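Long-range contacts in type IV pilus biogenesis protein PilB (PDB 7B7P), which acts as a bimodular minor pilin of type IV pili, carrying a von Willebrand factor A-like module, and as a whole has a direct role in adhesion: residues Arg50-Ser58 / Ile147-Gln157; Glu345-Lys356 / Ser382-Met392. All blocks are in the same frame, centred on the assembly; numbering follows the deposited sequence.

Interaction 1 of 2, residues Arg50-Ser58 / Ile147-Gln157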
loop_
_atom_site.group_PDB
_atom_site.type_symbol
_atom_site.label_atom_id
_atom_site.label_comp_id
_atom_site.label_asym_id
_atom_site.label_seq_id
_atom_site.Cartn_x
_atom_site.Cartn_y
_atom_site.Cartn_z
ATOM N N ARG A 50 21.927 8.849 -3.484
ATOM C CA ARG A 50 22.175 9.770 -4.585
ATOM C C ARG A 50 20.881 10.410 -5.073
ATOM O O ARG A 50 19.807 9.811 -5.014
ATOM C CB ARG A 50 22.859 9.053 -5.751
ATOM C CG ARG A 50 23.881 7.987 -5.373
ATOM C CD ARG A 50 23.871 6.885 -6.424
ATOM N NE ARG A 50 24.059 7.456 -7.758
ATOM C CZ ARG A 50 25.235 7.599 -8.360
ATOM N NH1 ARG A 50 26.347 7.195 -7.756
ATOM N NH2 ARG A 50 25.295 8.144 -9.570
ATOM N N GLU A 51 21.012 11.640 -5.584
ATOM C CA GLU A 51 19.951 12.503 -6.116
ATOM C C GLU A 51 19.037 13.076 -5.036
ATOM O O GLU A 51 18.013 13.705 -5.355
ATOM C CB GLU A 51 19.123 11.803 -7.201
ATOM C CG GLU A 51 19.973 11.028 -8.203
ATOM C CD GLU A 51 19.158 10.151 -9.134
ATOM O OE1 GLU A 51 19.752 9.584 -10.081
ATOM O OE2 GLU A 51 17.929 10.037 -8.927
ATOM N N TRP A 52 19.391 12.905 -3.766
ATOM C CA TRP A 52 18.721 13.571 -2.661
ATOM C C TRP A 52 19.676 14.575 -2.029
ATOM O O TRP A 52 20.820 14.234 -1.705
ATOM C CB TRP A 52 18.238 12.552 -1.626
ATOM C CG TRP A 52 17.101 11.755 -2.153
ATOM C CD1 TRP A 52 17.166 10.525 -2.733
ATOM C CD2 TRP A 52 15.719 12.148 -2.190
ATOM N NE1 TRP A 52 15.910 10.121 -3.119
ATOM C CE2 TRP A 52 15.006 11.101 -2.800
ATOM C CE3 TRP A 52 15.019 13.278 -1.756
ATOM C CZ2 TRP A 52 13.625 11.146 -2.987
ATOM C CZ3 TRP A 52 13.646 13.323 -1.943
ATOM C CH2 TRP A 52 12.964 12.262 -2.552
ATOM N N SER A 53 19.210 15.810 -1.880
ATOM C CA SER A 53 19.935 16.833 -1.139
ATOM C C SER A 53 19.576 16.752 0.343
ATOM O O SER A 53 18.491 16.300 0.712
ATOM C CB SER A 53 19.613 18.212 -1.700
ATOM O OG SER A 53 19.472 18.136 -3.106
ATOM N N TYR A 54 20.508 17.173 1.196
ATOM C CA TYR A 54 20.381 16.974 2.633
ATOM C C TYR A 54 20.703 18.254 3.396
ATOM O O TYR A 54 21.487 19.089 2.940
ATOM C CB TYR A 54 21.308 15.855 3.140
ATOM C CG TYR A 54 20.965 14.455 2.673
ATOM C CD1 TYR A 54 21.138 14.074 1.345
ATOM C CD2 TYR A 54 20.497 13.502 3.566
ATOM C CE1 TYR A 54 20.838 12.791 0.923
ATOM C CE2 TYR A 54 20.196 12.221 3.152
ATOM C CZ TYR A 54 20.369 11.870 1.828
ATOM O OH TYR A 54 20.066 10.596 1.412
ATOM N N ILE A 55 20.088 18.393 4.571
ATOM C CA ILE A 55 20.475 19.385 5.568
ATOM C C ILE A 55 20.634 18.663 6.899
ATOM O O ILE A 55 19.770 17.871 7.290
ATOM C CB ILE A 55 19.441 20.519 5.705
ATOM C CG1 ILE A 55 19.277 21.277 4.400
ATOM C CG2 ILE A 55 19.851 21.484 6.806
ATOM C CD1 ILE A 55 18.023 22.111 4.364
ATOM N N GLY A 56 21.722 18.942 7.597
ATOM C CA GLY A 56 21.942 18.322 8.887
ATOM C C GLY A 56 23.240 18.816 9.477
ATOM O O GLY A 56 24.031 19.500 8.819
ATOM N N LEU A 57 23.448 18.452 10.736
ATOM C CA LEU A 57 24.626 18.892 11.461
ATOM C C LEU A 57 25.878 18.149 11.000
ATOM O O LEU A 57 25.824 17.043 10.445
ATOM C CB LEU A 57 24.439 18.687 12.959
ATOM C CG LEU A 57 23.638 19.772 13.672
ATOM C CD1 LEU A 57 24.038 19.819 15.138
ATOM C CD2 LEU A 57 23.844 21.114 12.991
ATOM N N SER A 58 27.022 18.776 11.266
ATOM C CA SER A 58 28.323 18.195 10.979
ATOM C C SER A 58 28.562 16.946 11.818
ATOM O O SER A 58 27.796 16.601 12.729
ATOM C CB SER A 58 29.443 19.204 11.256
ATOM O OG SER A 58 29.423 19.688 12.591
ATOM N N ILE A 147 17.189 14.232 13.100
ATOM C CA ILE A 147 18.170 15.291 13.258
ATOM C C ILE A 147 18.644 15.820 11.912
ATOM O O ILE A 147 19.688 16.447 11.828
ATOM C CB ILE A 147 19.352 14.798 14.114
ATOM C CG1 ILE A 147 19.731 13.362 13.734
ATOM C CG2 ILE A 147 18.996 14.860 15.581
ATOM C CD1 ILE A 147 20.622 13.257 12.525
ATOM N N ALA A 148 17.887 15.553 10.855
ATOM C CA ALA A 148 18.341 15.861 9.510
ATOM C C ALA A 148 17.166 15.728 8.559
ATOM O O ALA A 148 16.143 15.125 8.891
ATOM C CB ALA A 148 19.483 14.940 9.082
ATOM N N ILE A 149 17.333 16.290 7.369
ATOM C CA ILE A 149 16.305 16.307 6.339
ATOM C C ILE A 149 16.949 15.938 5.010
ATOM O O ILE A 149 18.115 16.253 4.754
ATOM C CB ILE A 149 15.600 17.698 6.231
ATOM C CG1 ILE A 149 14.416 17.831 7.197
ATOM C CG2 ILE A 149 15.157 17.998 4.820
ATOM C CD1 ILE A 149 13.943 19.276 7.397
ATOM N N ALA A 150 16.177 15.256 4.165
ATOM C CA ALA A 150 16.531 15.012 2.776
ATOM C C ALA A 150 15.407 15.526 1.894
ATOM O O ALA A 150 14.230 15.363 2.226
ATOM C CB ALA A 150 16.767 13.529 2.525
ATOM N N TYR A 151 15.763 16.148 0.772
ATOM C CA TYR A 151 14.759 16.849 -0.013
ATOM C C TYR A 151 15.160 16.903 -1.476
ATOM O O TYR A 151 16.326 16.732 -1.834
ATOM C CB TYR A 151 14.555 18.276 0.493
ATOM C CG TYR A 151 15.749 19.172 0.248
ATOM C CD1 TYR A 151 16.866 19.099 1.068
ATOM C CD2 TYR A 151 15.761 20.092 -0.802
ATOM C CE1 TYR A 151 17.961 19.914 0.863
ATOM C CE2 TYR A 151 16.866 20.920 -1.023
ATOM C CZ TYR A 151 17.963 20.818 -0.182
ATOM O OH TYR A 151 19.073 21.611 -0.364
ATOM N N ARG A 152 14.172 17.189 -2.311
ATOM C CA ARG A 152 14.391 17.512 -3.708
ATOM C C ARG A 152 13.575 18.746 -4.064
ATOM O O ARG A 152 12.566 19.055 -3.427
ATOM C CB ARG A 152 14.008 16.348 -4.635
ATOM C CG ARG A 152 15.002 15.199 -4.613
ATOM C CD ARG A 152 14.520 14.033 -5.464
ATOM N NE ARG A 152 14.449 14.383 -6.878
ATOM C CZ ARG A 152 15.500 14.417 -7.689
ATOM N NH1 ARG A 152 16.710 14.125 -7.232
ATOM N NH2 ARG A 152 15.338 14.746 -8.958
ATOM N N THR A 153 14.025 19.444 -5.106
ATOM C CA THR A 153 13.346 20.630 -5.607
ATOM C C THR A 153 12.674 20.411 -6.955
ATOM O O THR A 153 11.946 21.296 -7.421
ATOM C CB THR A 153 14.344 21.791 -5.709
ATOM O OG1 THR A 153 15.611 21.291 -6.154
ATOM C CG2 THR A 153 14.528 22.433 -4.346
ATOM N N ASP A 154 12.892 19.259 -7.579
ATOM C CA ASP A 154 12.317 18.848 -8.850
ATOM C C ASP A 154 11.901 17.387 -8.712
ATOM O O ASP A 154 12.508 16.649 -7.928
ATOM C CB ASP A 154 13.331 19.014 -9.997
ATOM C CG ASP A 154 14.758 18.620 -9.585
ATOM O OD1 ASP A 154 15.063 18.595 -8.367
ATOM O OD2 ASP A 154 15.585 18.352 -10.483
ATOM N N PRO A 155 10.880 16.951 -9.453
ATOM C CA PRO A 155 10.366 15.587 -9.250
ATOM C C PRO A 155 11.446 14.540 -9.468
ATOM O O PRO A 155 12.470 14.789 -10.108
ATOM C CB PRO A 155 9.257 15.461 -10.301
ATOM C CG PRO A 155 8.952 16.855 -10.721
ATOM C CD PRO A 155 10.230 17.610 -10.595
ATOM N N ILE A 156 11.211 13.356 -8.908
ATOM C CA ILE A 156 12.097 12.221 -9.146
ATOM C C ILE A 156 11.717 11.632 -10.510
ATOM O O ILE A 156 10.566 11.275 -10.747
ATOM C CB ILE A 156 12.016 11.190 -8.001
ATOM C CG1 ILE A 156 10.750 10.319 -8.002
ATOM C CG2 ILE A 156 12.078 11.888 -6.661
ATOM C CD1 ILE A 156 10.848 9.113 -8.902
ATOM N N GLN A 157 12.683 11.634 -11.432
ATOM C CA GLN A 157 12.421 11.313 -12.839
ATOM C C GLN A 157 12.860 9.866 -13.082
ATOM O O GLN A 157 14.048 9.539 -13.051
ATOM C CB GLN A 157 13.102 12.321 -13.775
ATOM C CG GLN A 157 14.652 12.285 -13.933
ATOM C CD GLN A 157 15.445 12.739 -12.696
ATOM O OE1 GLN A 157 15.235 12.247 -11.585
ATOM N NE2 GLN A 157 16.373 13.676 -12.900
#
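Ser53 and Tyr151, and two residues on Ile55 and Ile149, form the hydrogen-bonded pairs of an antiparallel ladder between strands 53-57 and 148-152. Each pair is closed by two backbone bonds; the shortest runs from Tyr151 N to Ser53 O at 2.7 Å, and Ile55 N reaches Ile149 O at 2.9 Å. Between them Tyr54 and Ala150 form a non-hydrogen-bonded pair; Ala150 CA also approaches the neighbouring Ser53 O at 3.1 Å in a CA-H...O contact.

One CH-pi contact lies on each face of the ladder. Ser53 CB sits over the Tyr151 ring, 3.7 Å from its centroid; chi1 of 68° sets this ring between its own backbone N and carbonyl carbon and brings it toward strand 53-57, against Ser53. The Tyr151 hydroxyl is bonded to Asn66. On the other face Ala150 CB lies against the Tyr54 ring, 3.7 Å from CE2. Beyond the ladder, Arg152 lays its aliphatic part over the Trp52 indole, with CD 3.6 Å from the centroid of the six-membered ring.

The guanidinium stands steeply to that ring, 77° between planes, and is held in its own segment by Arg152 NH2 bonding Pro155 O at 3.1 Å.

Helix 9-27 packs on the face carrying Ile55, Ile149 and Tyr151, giving the N-terminal helix laid against an antiparallel-rich sheet that characterises type IV pilins.

Interaction 2 of 2, residues Glu345-Lys356 / Ser382-Met392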
loop_
_atom_site.group_PDB
_atom_site.type_symbol
_atom_site.label_atom_id
_atom_site.label_comp_id
_atom_site.label_asym_id
_atom_site.label_seq_id
_atom_site.Cartn_x
_atom_site.Cartn_y
_atom_site.Cartn_z
ATOM N N GLU A 345 -13.625 -23.302 7.139
ATOM C CA GLU A 345 -12.234 -23.401 7.554
ATOM C C GLU A 345 -11.322 -23.847 6.404
ATOM O O GLU A 345 -10.256 -23.258 6.199
ATOM C CB GLU A 345 -12.132 -24.354 8.757
ATOM C CG GLU A 345 -10.701 -24.747 9.118
ATOM C CD GLU A 345 -9.782 -23.535 9.377
ATOM O OE1 GLU A 345 -10.278 -22.482 9.854
ATOM O OE2 GLU A 345 -8.561 -23.642 9.106
ATOM N N ASN A 346 -11.729 -24.860 5.627
ATOM C CA ASN A 346 -10.868 -25.328 4.530
ATOM C C ASN A 346 -10.744 -24.285 3.421
ATOM O O ASN A 346 -9.699 -24.185 2.760
ATOM C CB ASN A 346 -11.399 -26.648 3.935
ATOM C CG ASN A 346 -11.202 -27.849 4.869
ATOM O OD1 ASN A 346 -10.329 -27.839 5.724
ATOM N ND2 ASN A 346 -12.011 -28.877 4.697
ATOM N N SER A 347 -11.808 -23.521 3.182
ATOM C CA SER A 347 -11.768 -22.477 2.165
ATOM C C SER A 347 -10.836 -21.340 2.568
ATOM O O SER A 347 -10.134 -20.768 1.723
ATOM C CB SER A 347 -13.185 -21.967 1.911
ATOM O OG SER A 347 -13.171 -21.022 0.863
ATOM N N ILE A 348 -10.839 -20.983 3.847
ATOM C CA ILE A 348 -9.965 -19.924 4.321
ATOM C C ILE A 348 -8.519 -20.407 4.345
ATOM O O ILE A 348 -7.597 -19.661 4.006
ATOM C CB ILE A 348 -10.446 -19.441 5.705
ATOM C CG1 ILE A 348 -11.753 -18.651 5.553
ATOM C CG2 ILE A 348 -9.390 -18.587 6.402
ATOM C CD1 ILE A 348 -12.421 -18.281 6.868
ATOM N N ALA A 349 -8.300 -21.662 4.750
ATOM C CA ALA A 349 -6.943 -22.200 4.812
ATOM C C ALA A 349 -6.331 -22.332 3.427
ATOM O O ALA A 349 -5.117 -22.158 3.267
ATOM C CB ALA A 349 -6.931 -23.565 5.516
ATOM N N TYR A 350 -7.147 -22.641 2.420
ATOM C CA TYR A 350 -6.655 -22.696 1.044
ATOM C C TYR A 350 -5.997 -21.382 0.661
ATOM O O TYR A 350 -4.906 -21.358 0.086
ATOM C CB TYR A 350 -7.816 -23.019 0.096
ATOM C CG TYR A 350 -7.439 -23.152 -1.371
ATOM C CD1 TYR A 350 -6.202 -23.629 -1.737
ATOM C CD2 TYR A 350 -8.352 -22.845 -2.390
ATOM C CE1 TYR A 350 -5.847 -23.775 -3.040
ATOM C CE2 TYR A 350 -8.017 -23.006 -3.711
ATOM C CZ TYR A 350 -6.752 -23.485 -4.030
ATOM O OH TYR A 350 -6.365 -23.653 -5.339
ATOM N N ALA A 351 -6.657 -20.269 0.986
ATOM C CA ALA A 351 -6.115 -18.958 0.659
ATOM C C ALA A 351 -4.808 -18.703 1.407
ATOM O O ALA A 351 -3.890 -18.068 0.881
ATOM C CB ALA A 351 -7.162 -17.891 0.979
ATOM N N GLY A 352 -4.700 -19.193 2.637
ATOM C CA GLY A 352 -3.445 -19.061 3.346
ATOM C C GLY A 352 -2.343 -19.909 2.730
ATOM O O GLY A 352 -1.197 -19.463 2.611
ATOM N N GLU A 353 -2.667 -21.140 2.318
ATOM C CA GLU A 353 -1.640 -21.955 1.661
ATOM C C GLU A 353 -1.195 -21.312 0.357
ATOM O O GLU A 353 0.000 -21.280 0.058
ATOM C CB GLU A 353 -2.135 -23.380 1.399
ATOM C CG GLU A 353 -2.319 -24.197 2.635
ATOM C CD GLU A 353 -1.102 -24.141 3.567
ATOM O OE1 GLU A 353 -0.005 -24.551 3.142
ATOM O OE2 GLU A 353 -1.241 -23.672 4.719
ATOM N N VAL A 354 -2.139 -20.750 -0.409
ATOM C CA VAL A 354 -1.771 -20.076 -1.652
ATOM C C VAL A 354 -0.841 -18.903 -1.368
ATOM O O VAL A 354 0.172 -18.710 -2.052
ATOM C CB VAL A 354 -3.032 -19.623 -2.412
ATOM C CG1 VAL A 354 -2.657 -18.604 -3.471
ATOM C CG2 VAL A 354 -3.754 -20.824 -3.029
ATOM N N SER A 355 -1.148 -18.128 -0.330
ATOM C CA SER A 355 -0.337 -16.959 -0.005
ATOM C C SER A 355 1.089 -17.351 0.363
ATOM O O SER A 355 2.049 -16.688 -0.046
ATOM C CB SER A 355 -0.980 -16.177 1.145
ATOM O OG SER A 355 -0.272 -14.964 1.362
ATOM N N LYS A 356 1.249 -18.420 1.131
ATOM C CA LYS A 356 2.595 -18.854 1.499
ATOM C C LYS A 356 3.398 -19.301 0.281
ATOM O O LYS A 356 4.601 -19.055 0.198
ATOM C CB LYS A 356 2.515 -19.973 2.530
ATOM C CG LYS A 356 2.302 -19.467 3.941
ATOM C CD LYS A 356 1.368 -20.361 4.706
ATOM C CE LYS A 356 2.034 -21.647 5.078
ATOM N NZ LYS A 356 1.378 -22.199 6.311
ATOM N N SER A 382 -10.917 -12.460 8.979
ATOM C CA SER A 382 -10.348 -13.783 9.175
ATOM C C SER A 382 -9.591 -14.248 7.925
ATOM O O SER A 382 -8.465 -14.767 8.012
ATOM C CB SER A 382 -11.484 -14.733 9.544
ATOM O OG SER A 382 -11.012 -15.909 10.152
ATOM N N LEU A 383 -10.195 -14.048 6.750
ATOM C CA LEU A 383 -9.544 -14.375 5.485
ATOM C C LEU A 383 -8.237 -13.600 5.310
ATOM O O LEU A 383 -7.197 -14.173 4.957
ATOM C CB LEU A 383 -10.504 -14.082 4.336
ATOM C CG LEU A 383 -9.932 -14.289 2.942
ATOM C CD1 LEU A 383 -9.682 -15.784 2.821
ATOM C CD2 LEU A 383 -10.919 -13.765 1.835
ATOM N N THR A 384 -8.288 -12.288 5.546
ATOM C CA THR A 384 -7.119 -11.422 5.440
ATOM C C THR A 384 -5.992 -11.900 6.354
ATOM O O THR A 384 -4.833 -12.016 5.928
ATOM C CB THR A 384 -7.529 -9.986 5.786
ATOM O OG1 THR A 384 -8.621 -9.588 4.939
ATOM C CG2 THR A 384 -6.364 -9.019 5.635
ATOM N N ASP A 385 -6.327 -12.197 7.613
ATOM C CA ASP A 385 -5.322 -12.640 8.571
ATOM C C ASP A 385 -4.656 -13.935 8.117
ATOM O O ASP A 385 -3.441 -14.097 8.269
ATOM C CB ASP A 385 -5.958 -12.834 9.947
ATOM C CG ASP A 385 -6.438 -11.533 10.574
ATOM O OD1 ASP A 385 -6.097 -10.431 10.065
ATOM O OD2 ASP A 385 -7.147 -11.617 11.609
ATOM N N ARG A 386 -5.439 -14.878 7.574
ATOM C CA ARG A 386 -4.843 -16.101 7.046
ATOM C C ARG A 386 -3.935 -15.802 5.855
ATOM O O ARG A 386 -2.824 -16.334 5.765
ATOM C CB ARG A 386 -5.925 -17.112 6.655
ATOM C CG ARG A 386 -5.439 -18.542 6.696
ATOM C CD ARG A 386 -5.170 -18.973 8.128
ATOM N NE ARG A 386 -6.433 -18.982 8.858
ATOM C CZ ARG A 386 -7.173 -20.071 9.017
ATOM N NH1 ARG A 386 -6.744 -21.237 8.525
ATOM N NH2 ARG A 386 -8.330 -19.994 9.664
ATOM N N ILE A 387 -4.384 -14.942 4.936
ATOM C CA ILE A 387 -3.516 -14.530 3.830
ATOM C C ILE A 387 -2.218 -13.922 4.371
ATOM O O ILE A 387 -1.149 -14.077 3.765
ATOM C CB ILE A 387 -4.277 -13.554 2.894
ATOM C CG1 ILE A 387 -5.446 -14.257 2.172
ATOM C CG2 ILE A 387 -3.329 -12.890 1.866
ATOM C CD1 ILE A 387 -6.267 -13.289 1.276
ATOM N N GLY A 388 -2.280 -13.267 5.537
ATOM C CA GLY A 388 -1.119 -12.680 6.196
ATOM C C GLY A 388 -0.063 -13.682 6.647
ATOM O O GLY A 388 1.096 -13.301 6.817
ATOM N N GLU A 389 -0.426 -14.955 6.820
ATOM C CA GLU A 389 0.583 -15.987 7.058
ATOM C C GLU A 389 1.624 -16.066 5.949
ATOM O O GLU A 389 2.718 -16.591 6.186
ATOM C CB GLU A 389 -0.067 -17.360 7.194
ATOM C CG GLU A 389 -0.947 -17.498 8.424
ATOM C CD GLU A 389 -1.487 -18.900 8.541
ATOM O OE1 GLU A 389 -1.478 -19.618 7.502
ATOM O OE2 GLU A 389 -1.909 -19.285 9.657
ATOM N N GLY A 390 1.308 -15.579 4.744
ATOM C CA GLY A 390 2.317 -15.557 3.708
ATOM C C GLY A 390 3.399 -14.494 3.857
ATOM O O GLY A 390 4.237 -14.366 2.958
ATOM N N GLY A 391 3.367 -13.683 4.935
ATOM C CA GLY A 391 4.464 -12.802 5.290
ATOM C C GLY A 391 4.402 -11.385 4.745
ATOM O O GLY A 391 5.251 -10.569 5.119
ATOM N N MET A 392 3.460 -11.061 3.861
ATOM C CA MET A 392 3.360 -9.696 3.368
ATOM C C MET A 392 2.424 -8.883 4.263
ATOM O O MET A 392 1.695 -9.420 5.095
ATOM C CB MET A 392 2.868 -9.662 1.906
ATOM C CG MET A 392 1.369 -10.041 1.677
ATOM S SD MET A 392 0.968 -11.773 2.186
ATOM C CE MET A 392 1.924 -12.704 0.975
HETATM O O HOH W 1 -2.956 -21.317 6.105
HETATM O O HOH W 2 6.118 -16.624 1.448
#
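Arg386 meets Glu345 end-on, its NH1 and NH2 each taking one carboxylate oxygen. The flat groups are nearly coplanar, 19° apart, and the bonds are almost straight: NH2 reaches the syn lone pair of Glu345 OE1 at 3.2 Å, and NH1 approaches OE2 at 3.1 Å. Bends at chi2 and chi3 turn the arginine along the partner helix, a knob among Glu345, Ile348, Ala349 and Gly352. Ile348 CG2 presses on one guanidinium face, 3.7 Å from Arg386 CZ, fixing the group from above.

Deeper in, Ala351 CB touches Leu383 CD1 at 3.8 Å, and Ile387 CG1 meets the Ala351 methyl less closely. With chi1 at -174°, the Ser355 hydroxyl swings away from its backbone nitrogen and OG donates in the carbonyl plane to Ile387 O at 2.7 Å; that oxygen also accepts from Gly390 N. A water bridges Glu353 OE2 and Glu389 OE1.

The axes of 345-356 and 382-388 run roughly the same way, 32° apart, and come within 7.7 Å. Without a side chain, Gly352 brings its CA to 4.6 Å from Ile387 CA. Such helices flanking a largely parallel sheet, with Ile387 on Val365 of strand 364-370, belong to the Rossmann-like von Willebrand factor A fold.

How the interactions relate
The two contacts hold different elements in different modules, centres about 40 Å apart on opposite sides of the chain's centre and nearest atoms about 23 Å apart. Interaction 1 is a buried strand pairing in the pilin module, knit mainly by main-chain bonds and aromatic faces. Interaction 2 joins two helices of the von Willebrand factor A-like module mainly through side chains, one bonded to a main-chain carbonyl, and is partly buried: apolar groups meet inside, while charges and water lie on its solvent side. Arginine lies over an indole in the first and against a carboxylate in the second. Interaction 2 is nearer the metal site, the Leu383 side chain lying about 11 Å from a bound magnesium ion without touching it.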